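Side-chain contact in uncharacterized lipoprotein yjhA (Bacillus subtilis, PDB 3CFU), which is of unknown function but is predicted to be a membrane-anchored lipoprotein whose soluble part carries a DUF4352 domain: residues 49-54 against 120-125. Sequence-based numbering, arbitrary orientation.
Sequences LIIEVT and YTLVYN
Leu-122 sets one methyl, CD2, against neighbouring methyls of Ile-51 and Val-53, and this three-residue cluster is the tight part of the contact. CD2 lies 3.9 Å from CG1 of Val-53, the two side chains reaching tip to tip, and 4.2 Å from CG2 of Ile-51, whose side chain runs past that of Leu-122 in the opposite direction. With its CG anti to the backbone N (chi1 -178°), Leu-122 extends far enough to bridge two backbones whose nearest CA atoms, those of Ile-51 and Leu-122, are 8.9 Å apart. Such spacing is that of facing sheets in a β-sandwich: strand 47-57 sits inside a four-stranded antiparallel sheet, strand 121-124 in the middle of a three-stranded one, and the methyls meet in the apolar layer between them. Leucine, branching one carbon further out, carries its methyls across the gap, while β-branched isoleucine and valine suit an extended strand and place a methyl close to the backbone, with fewer rotamers to choose from. Val-17, Leu-72 and Leu-108 extend this apolar packing. Toward Leu-49 and Tyr-120 the fit is looser; their side chains approach the opposite segment no closer than 4.8 Å, though both touch Leu-72 and Ile-112. The other face of strand 47-57 is more open and polar: partly exposed Glu-52 forms a salt bridge with Arg-91, and Thr-54 hydrogen-bonds through OG1 to Thr-105 and Asn-18.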
loop_
_atom_site.group_PDB
_atom_site.type_symbol
_atom_site.label_atom_id
_atom_site.label_comp_id
_atom_site.label_asym_id
_atom_site.label_seq_id
_atom_site.Cartn_x
_atom_site.Cartn_y
_atom_site.Cartn_z
ATOM N N LEU A 49 -3.134 5.018 10.717
ATOM C CA LEU A 49 -3.864 5.005 9.460
ATOM C C LEU A 49 -4.090 3.544 9.025
ATOM O O LEU A 49 -3.240 2.674 9.237
ATOM C CB LEU A 49 -3.057 5.718 8.363
ATOM C CG LEU A 49 -3.037 7.249 8.451
ATOM C CD1 LEU A 49 -2.833 7.687 9.888
ATOM C CD2 LEU A 49 -1.945 7.810 7.556
ATOM N N ILE A 50 -5.259 3.286 8.447
ATOM C CA ILE A 50 -5.589 1.963 7.934
ATOM C C ILE A 50 -6.046 2.182 6.507
ATOM O O ILE A 50 -7.236 2.352 6.252
ATOM C CB ILE A 50 -6.736 1.272 8.686
ATOM C CG1 ILE A 50 -6.357 1.060 10.151
ATOM C CG2 ILE A 50 -7.053 -0.061 8.017
ATOM C CD1 ILE A 50 -6.321 2.338 10.954
ATOM N N ILE A 51 -5.096 2.187 5.577
ATOM C CA ILE A 51 -5.408 2.395 4.173
ATOM C C ILE A 51 -5.768 1.084 3.498
ATOM O O ILE A 51 -5.018 0.109 3.573
ATOM C CB ILE A 51 -4.211 3.031 3.429
ATOM C CG1 ILE A 51 -3.861 4.378 4.070
ATOM C CG2 ILE A 51 -4.553 3.232 1.964
ATOM C CD1 ILE A 51 -2.516 4.931 3.668
ATOM N N GLU A 52 -6.939 1.058 2.869
ATOM C CA GLU A 52 -7.389 -0.120 2.145
ATOM C C GLU A 52 -7.154 0.202 0.679
ATOM O O GLU A 52 -7.546 1.272 0.203
ATOM C CB GLU A 52 -8.878 -0.397 2.383
ATOM C CG GLU A 52 -9.362 -1.646 1.674
ATOM C CD GLU A 52 -10.851 -1.872 1.820
ATOM O OE1 GLU A 52 -11.636 -1.098 1.232
ATOM O OE2 GLU A 52 -11.237 -2.828 2.529
ATOM N N VAL A 53 -6.499 -0.719 -0.025
ATOM C CA VAL A 53 -6.197 -0.535 -1.443
ATOM C C VAL A 53 -6.609 -1.771 -2.247
ATOM O O VAL A 53 -6.833 -2.848 -1.687
ATOM C CB VAL A 53 -4.666 -0.258 -1.665
ATOM C CG1 VAL A 53 -4.224 0.959 -0.865
ATOM C CG2 VAL A 53 -3.838 -1.461 -1.252
ATOM N N THR A 54 -6.716 -1.604 -3.562
ATOM C CA THR A 54 -7.093 -2.693 -4.449
ATOM C C THR A 54 -6.179 -2.709 -5.660
ATOM O O THR A 54 -5.873 -1.663 -6.224
ATOM C CB THR A 54 -8.547 -2.542 -4.966
ATOM O OG1 THR A 54 -9.463 -2.757 -3.886
ATOM C CG2 THR A 54 -8.834 -3.557 -6.084
ATOM N N TYR A 120 -0.062 13.440 4.205
ATOM C CA TYR A 120 0.493 12.184 3.715
ATOM C C TYR A 120 0.090 11.701 2.323
ATOM O O TYR A 120 -1.066 11.797 1.905
ATOM C CB TYR A 120 0.196 11.092 4.746
ATOM C CG TYR A 120 0.936 11.299 6.045
ATOM C CD1 TYR A 120 2.124 10.616 6.307
ATOM C CD2 TYR A 120 0.469 12.202 7.003
ATOM C CE1 TYR A 120 2.831 10.824 7.492
ATOM C CE2 TYR A 120 1.172 12.421 8.191
ATOM C CZ TYR A 120 2.348 11.725 8.428
ATOM O OH TYR A 120 3.031 11.916 9.607
ATOM N N THR A 121 1.074 11.156 1.623
ATOM C CA THR A 121 0.878 10.643 0.286
ATOM C C THR A 121 1.254 9.170 0.243
ATOM O O THR A 121 2.315 8.775 0.722
ATOM C CB THR A 121 1.766 11.400 -0.715
ATOM O OG1 THR A 121 1.614 12.809 -0.508
ATOM C CG2 THR A 121 1.376 11.055 -2.151
ATOM N N LEU A 122 0.370 8.348 -0.310
ATOM C CA LEU A 122 0.682 6.937 -0.429
ATOM C C LEU A 122 1.382 6.832 -1.775
ATOM O O LEU A 122 1.004 7.513 -2.738
ATOM C CB LEU A 122 -0.577 6.067 -0.415
ATOM C CG LEU A 122 -0.228 4.572 -0.504
ATOM C CD1 LEU A 122 0.445 4.134 0.787
ATOM C CD2 LEU A 122 -1.469 3.745 -0.770
ATOM N N VAL A 123 2.424 6.008 -1.822
ATOM C CA VAL A 123 3.197 5.808 -3.037
ATOM C C VAL A 123 3.025 4.366 -3.478
ATOM O O VAL A 123 3.050 3.440 -2.657
ATOM C CB VAL A 123 4.703 6.057 -2.804
ATOM C CG1 VAL A 123 5.476 5.729 -4.076
ATOM C CG2 VAL A 123 4.948 7.520 -2.361
ATOM N N TYR A 124 2.853 4.175 -4.779
ATOM C CA TYR A 124 2.681 2.844 -5.313
ATOM C C TYR A 124 3.560 2.684 -6.538
ATOM O O TYR A 124 3.441 3.463 -7.482
ATOM C CB TYR A 124 1.208 2.617 -5.694
ATOM C CG TYR A 124 0.959 1.346 -6.470
ATOM C CD1 TYR A 124 1.306 0.111 -5.938
ATOM C CD2 TYR A 124 0.391 1.378 -7.743
ATOM C CE1 TYR A 124 1.100 -1.068 -6.650
ATOM C CE2 TYR A 124 0.171 0.201 -8.463
ATOM C CZ TYR A 124 0.533 -1.020 -7.904
ATOM O OH TYR A 124 0.335 -2.199 -8.580
ATOM N N ASN A 125 4.460 1.702 -6.508
ATOM C CA ASN A 125 5.322 1.423 -7.651
ATOM C C ASN A 125 4.978 -0.004 -8.090
ATOM O O ASN A 125 5.323 -0.981 -7.411
ATOM C CB ASN A 125 6.810 1.527 -7.280
ATOM C CG ASN A 125 7.721 1.467 -8.506
ATOM O OD1 ASN A 125 7.641 0.533 -9.318
ATOM N ND2 ASN A 125 8.585 2.468 -8.652
#